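Local coordinates for pilin (Clostridioides difficile, PDB 6T8S), which is the major type IV pilin PilA1, the subunit that probably polymerises into the extracellular pilus fibres of this bacterium, at residues Ser24-Ala29 and Ser51-Tyr56; Lys78-Ile83 and Asp116-Pro121. All coordinates share one frame; numbering follows the deposited sequence.

Contact 1: Ser24-Ala29 and Ser51-Tyr56; sequences SSVKSA and SVLETY
Ala29, Val26, Leu53 and Tyr56 join the long N-terminal helix of the type IV pilin fold to the loop between that helix and the first strand of its antiparallel sheet, a small case of a helix side holding a non-repetitive segment through apolar contacts. No hydrogen bond crosses between Ser24-Ala29 and Ser51-Tyr56.

The apolar group is centred on one methyl of Leu53. Its CD1 touches two residues about one turn apart on the helix, 3.9 Å from Val26 CG1 and 4.1 Å from Ala29 CB, and the Val26 and Leu53 side chains cross at about a right angle. The Val26 methyl that touches is the one set anti to the backbone N (chi1 171°). Leu50 and Leu137 also pack on Val26, while Tyr33, Pro41 and Leu72 pack on Leu53, extending the buried patch toward the sheet. Three residues further along the loop, Tyr56 meets Ala29 at the root of its side chain: the two CB atoms stand 3.9 Å apart, which lets the backbones approach to 5.5 Å between the CA atoms of these residues.

The polar atoms find their hydrogen bonds within the loop or beyond the contact. Within the loop, Tyr56 N donates to Leu53 O at 2.9 Å, a short turn that brings both side chains round to the helix. From Ala29 the Tyr56 ring leads away, and its hydroxyl makes a side-chain hydrogen bond with Asp36, farther along the same helix. Ala29 O lies over one face of that ring, offset toward the rim, 4.1 Å from Tyr56 CG.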
loop_
_atom_site.group_PDB
_atom_site.type_symbol
_atom_site.label_atom_id
_atom_site.label_comp_id
_atom_site.label_asym_id
_atom_site.label_seq_id
_atom_site.Cartn_x
_atom_site.Cartn_y
_atom_site.Cartn_z
ATOM N N SER A 24 8.680 0.132 0.019
ATOM C CA SER A 24 9.961 -0.480 -0.406
ATOM C C SER A 24 10.363 -1.621 0.539
ATOM O O SER A 24 10.714 -2.718 0.035
ATOM C CB SER A 24 11.046 0.562 -0.496
ATOM O OG SER A 24 12.215 -0.030 -1.010
ATOM N N SER A 25 10.313 -1.381 1.850
ATOM C CA SER A 25 10.661 -2.366 2.904
ATOM C C SER A 25 9.710 -3.568 2.831
ATOM O O SER A 25 10.172 -4.708 2.907
ATOM C CB SER A 25 10.661 -1.722 4.264
ATOM O OG SER A 25 11.738 -0.796 4.397
ATOM N N VAL A 26 8.410 -3.318 2.718
ATOM C CA VAL A 26 7.391 -4.404 2.673
ATOM C C VAL A 26 7.578 -5.195 1.373
ATOM O O VAL A 26 7.444 -6.435 1.414
ATOM C CB VAL A 26 5.963 -3.843 2.804
ATOM C CG1 VAL A 26 4.920 -4.915 2.533
ATOM C CG2 VAL A 26 5.751 -3.217 4.166
ATOM N N LYS A 27 7.842 -4.515 0.257
ATOM C CA LYS A 27 7.996 -5.185 -1.057
ATOM C C LYS A 27 9.167 -6.179 -0.985
ATOM O O LYS A 27 9.019 -7.299 -1.503
ATOM C CB LYS A 27 8.197 -4.177 -2.190
ATOM C CG LYS A 27 8.356 -4.815 -3.560
ATOM C CD LYS A 27 8.234 -3.860 -4.710
ATOM C CE LYS A 27 8.555 -4.531 -6.027
ATOM N NZ LYS A 27 8.783 -3.529 -7.085
ATOM N N SER A 28 10.303 -5.779 -0.415
ATOM C CA SER A 28 11.514 -6.638 -0.320
ATOM C C SER A 28 11.208 -7.880 0.532
ATOM O O SER A 28 11.536 -9.029 0.103
ATOM C CB SER A 28 12.688 -5.857 0.226
ATOM O OG SER A 28 13.881 -6.603 0.056
ATOM N N ALA A 29 10.562 -7.681 1.681
ATOM C CA ALA A 29 10.165 -8.766 2.606
ATOM C C ALA A 29 9.172 -9.697 1.898
ATOM O O ALA A 29 9.295 -10.942 2.067
ATOM C CB ALA A 29 9.590 -8.193 3.879
ATOM N N SER A 51 1.883 -8.911 10.168
ATOM C CA SER A 51 2.561 -9.945 10.994
ATOM C C SER A 51 2.894 -11.197 10.156
ATOM O O SER A 51 3.840 -11.932 10.555
ATOM C CB SER A 51 1.756 -10.261 12.243
ATOM O OG SER A 51 0.600 -10.981 11.878
ATOM N N VAL A 52 2.208 -11.436 9.025
ATOM C CA VAL A 52 2.552 -12.539 8.075
ATOM C C VAL A 52 4.031 -12.419 7.651
ATOM O O VAL A 52 4.673 -13.472 7.414
ATOM C CB VAL A 52 1.605 -12.566 6.856
ATOM C CG1 VAL A 52 1.751 -11.332 5.982
ATOM C CG2 VAL A 52 1.773 -13.826 6.019
ATOM N N LEU A 53 4.583 -11.204 7.598
ATOM C CA LEU A 53 6.002 -10.967 7.179
ATOM C C LEU A 53 6.957 -10.865 8.376
ATOM O O LEU A 53 8.131 -10.486 8.148
ATOM C CB LEU A 53 6.069 -9.680 6.354
ATOM C CG LEU A 53 5.310 -9.662 5.031
ATOM C CD1 LEU A 53 5.504 -8.320 4.350
ATOM C CD2 LEU A 53 5.756 -10.780 4.105
ATOM N N GLU A 54 6.547 -11.220 9.601
ATOM C CA GLU A 54 7.310 -10.847 10.825
ATOM C C GLU A 54 8.710 -11.487 10.849
ATOM O O GLU A 54 9.621 -10.871 11.430
ATOM C CB GLU A 54 6.577 -11.267 12.096
ATOM C CG GLU A 54 7.192 -10.678 13.351
ATOM C CD GLU A 54 6.227 -10.607 14.519
ATOM O OE1 GLU A 54 5.290 -11.439 14.554
ATOM O OE2 GLU A 54 6.415 -9.725 15.378
ATOM N N THR A 55 8.875 -12.696 10.304
ATOM C CA THR A 55 10.207 -13.374 10.296
ATOM C C THR A 55 11.186 -12.523 9.474
ATOM O O THR A 55 12.404 -12.538 9.796
ATOM C CB THR A 55 10.100 -14.820 9.794
ATOM O OG1 THR A 55 9.133 -15.477 10.609
ATOM C CG2 THR A 55 11.411 -15.574 9.864
ATOM N N TYR A 56 10.700 -11.773 8.475
ATOM C CA TYR A 56 11.537 -11.106 7.440
ATOM C C TYR A 56 11.809 -9.629 7.768
ATOM O O TYR A 56 12.637 -9.023 7.068
ATOM C CB TYR A 56 10.881 -11.212 6.062
ATOM C CG TYR A 56 10.779 -12.621 5.535
ATOM C CD1 TYR A 56 11.809 -13.183 4.800
ATOM C CD2 TYR A 56 9.667 -13.414 5.797
ATOM C CE1 TYR A 56 11.730 -14.476 4.304
ATOM C CE2 TYR A 56 9.582 -14.712 5.318
ATOM C CZ TYR A 56 10.614 -15.247 4.562
ATOM O OH TYR A 56 10.554 -16.534 4.096
#

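Contact 2: Lys78-Ile83 and Asp116-Pro121; sequences KLVLQI and DNLGNP
Leu118 reaches from an irregular loop to one face of the strand Lys78-Ile83 and touches it with both of its methyl groups, showing how one apolar side chain can tie a loop to a sheet. Across the two segments the contact is made by side chains, without a hydrogen bond; even the closest CA pair, Lys78 and Leu118, is 9.3 Å apart.

The tighter part is with the aliphatic portion of Lys78. Leu118 CD1 rests against two consecutive methylenes, 3.7 Å from Lys78 CD and 3.8 Å from Lys78 CE, and the two side chains cross at about a right angle. The lysine chain runs extended from CB to CE, bringing CD and CE to the methyl, and turns at chi4 (59°) only in placing NZ.

The other branch makes a looser apolar contact, with Leu118 CD2 4.3 Å from Val80 CG2. Lys78 and Val80, two residues apart on the strand, both start their side chains toward the loop at CB.

Strand 78-83 runs between strands 70-75 and 128-138, with Val75 and Tyr134 flanking Val80. Leu79, in contrast, packs on Ala30 of helix 9-37, so the loop and the long helix lie against opposite faces of the sheet.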
loop_
_atom_site.group_PDB
_atom_site.type_symbol
_atom_site.label_atom_id
_atom_site.label_comp_id
_atom_site.label_asym_id
_atom_site.label_seq_id
_atom_site.Cartn_x
_atom_site.Cartn_y
_atom_site.Cartn_z
ATOM N N LYS A 78 -2.191 -10.650 -8.326
ATOM C CA LYS A 78 -1.295 -9.594 -7.777
ATOM C C LYS A 78 -1.323 -9.590 -6.246
ATOM O O LYS A 78 -2.406 -9.780 -5.662
ATOM C CB LYS A 78 -1.712 -8.231 -8.331
ATOM C CG LYS A 78 -1.508 -8.081 -9.834
ATOM C CD LYS A 78 -1.912 -6.725 -10.339
ATOM C CE LYS A 78 -1.881 -6.599 -11.849
ATOM N NZ LYS A 78 -2.777 -7.592 -12.484
ATOM N N LEU A 79 -0.170 -9.328 -5.627
ATOM C CA LEU A 79 -0.073 -8.925 -4.201
ATOM C C LEU A 79 -0.221 -7.410 -4.111
ATOM O O LEU A 79 0.504 -6.696 -4.830
ATOM C CB LEU A 79 1.266 -9.343 -3.591
ATOM C CG LEU A 79 1.441 -8.922 -2.133
ATOM C CD1 LEU A 79 0.391 -9.580 -1.254
ATOM C CD2 LEU A 79 2.835 -9.241 -1.627
ATOM N N VAL A 80 -1.100 -6.950 -3.218
ATOM C CA VAL A 80 -1.463 -5.513 -3.084
ATOM C C VAL A 80 -1.284 -5.103 -1.621
ATOM O O VAL A 80 -1.743 -5.828 -0.709
ATOM C CB VAL A 80 -2.898 -5.265 -3.585
ATOM C CG1 VAL A 80 -3.365 -3.847 -3.303
ATOM C CG2 VAL A 80 -3.021 -5.594 -5.067
ATOM N N LEU A 81 -0.636 -3.963 -1.409
ATOM C CA LEU A 81 -0.572 -3.310 -0.092
ATOM C C LEU A 81 -1.829 -2.442 0.035
ATOM O O LEU A 81 -1.990 -1.484 -0.740
ATOM C CB LEU A 81 0.710 -2.475 0.008
ATOM C CG LEU A 81 0.883 -1.715 1.318
ATOM C CD1 LEU A 81 1.039 -2.666 2.494
ATOM C CD2 LEU A 81 2.064 -0.748 1.226
ATOM N N GLN A 82 -2.717 -2.821 0.948
ATOM C CA GLN A 82 -3.893 -2.012 1.323
ATOM C C GLN A 82 -3.465 -1.043 2.417
ATOM O O GLN A 82 -2.781 -1.458 3.388
ATOM C CB GLN A 82 -5.034 -2.934 1.773
ATOM C CG GLN A 82 -6.244 -2.170 2.316
ATOM C CD GLN A 82 -7.375 -3.110 2.679
ATOM O OE1 GLN A 82 -7.545 -4.154 2.055
ATOM N NE2 GLN A 82 -8.149 -2.753 3.697
ATOM N N ILE A 83 -3.846 0.220 2.263
ATOM C CA ILE A 83 -3.569 1.290 3.253
ATOM C C ILE A 83 -4.925 1.840 3.698
ATOM O O ILE A 83 -5.555 2.559 2.923
ATOM C CB ILE A 83 -2.655 2.376 2.663
ATOM C CG1 ILE A 83 -1.466 1.773 1.908
ATOM C CG2 ILE A 83 -2.213 3.343 3.758
ATOM C CD1 ILE A 83 -0.612 2.790 1.206
ATOM N N ASP A 116 -11.212 -9.545 -7.699
ATOM C CA ASP A 116 -10.654 -9.972 -9.009
ATOM C C ASP A 116 -9.838 -8.850 -9.661
ATOM O O ASP A 116 -8.840 -9.192 -10.305
ATOM C CB ASP A 116 -11.768 -10.418 -9.961
ATOM C CG ASP A 116 -12.411 -11.743 -9.582
ATOM O OD1 ASP A 116 -11.689 -12.619 -9.058
ATOM O OD2 ASP A 116 -13.629 -11.888 -9.815
ATOM N N ASN A 117 -10.243 -7.579 -9.530
ATOM C CA ASN A 117 -9.790 -6.497 -10.450
ATOM C C ASN A 117 -9.405 -5.206 -9.716
ATOM O O ASN A 117 -10.192 -4.718 -8.882
ATOM C CB ASN A 117 -10.865 -6.166 -11.486
ATOM C CG ASN A 117 -11.176 -7.350 -12.375
ATOM O OD1 ASN A 117 -12.243 -7.944 -12.259
ATOM N ND2 ASN A 117 -10.233 -7.723 -13.226
ATOM N N LEU A 118 -8.277 -4.619 -10.126
ATOM C CA LEU A 118 -7.849 -3.241 -9.764
ATOM C C LEU A 118 -8.839 -2.258 -10.393
ATOM O O LEU A 118 -9.219 -2.496 -11.555
ATOM C CB LEU A 118 -6.437 -2.998 -10.307
ATOM C CG LEU A 118 -5.358 -3.980 -9.852
ATOM C CD1 LEU A 118 -4.064 -3.760 -10.632
ATOM C CD2 LEU A 118 -5.118 -3.870 -8.349
ATOM N N GLY A 119 -9.225 -1.203 -9.669
ATOM C CA GLY A 119 -10.250 -0.225 -10.081
ATOM C C GLY A 119 -9.648 1.036 -10.679
ATOM O O GLY A 119 -8.795 0.899 -11.571
ATOM N N ASN A 120 -10.102 2.218 -10.245
ATOM C CA ASN A 120 -9.716 3.520 -10.855
ATOM C C ASN A 120 -8.296 3.868 -10.394
ATOM O O ASN A 120 -8.024 3.941 -9.198
ATOM C CB ASN A 120 -10.704 4.659 -10.553
ATOM C CG ASN A 120 -11.818 4.851 -11.579
ATOM O OD1 ASN A 120 -11.868 4.218 -12.641
ATOM N ND2 ASN A 120 -12.741 5.748 -11.276
ATOM N N PRO A 121 -7.340 4.068 -11.321
ATOM C CA PRO A 121 -5.984 4.443 -10.921
ATOM C C PRO A 121 -5.934 5.850 -10.307
ATOM O O PRO A 121 -6.642 6.732 -10.777
ATOM C CB PRO A 121 -5.178 4.397 -12.227
ATOM C CG PRO A 121 -6.204 4.505 -13.339
ATOM C CD PRO A 121 -7.483 3.924 -12.778
#

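Overall arrangement
Contacts 1 and 2 illustrate how a pilin headgroup is assembled in layers around one sheet. Contact 1 joins the long helix to the loop that follows it; contact 2 joins a central strand to a later loop. They occur in series along the chain, the first closing before the second opens. Their centres are 18 Å apart, and although their nearest atoms come within about 4 Å, they do not touch. Leu137 of strand 128-138 offers an indirect connection, packing on Val26 of contact 1 and on Leu79, which lies between Lys78 and Val80 in contact 2. The centre of contact 1 is about 13 Å from that of the chain, the centre of contact 2 about 9 Å.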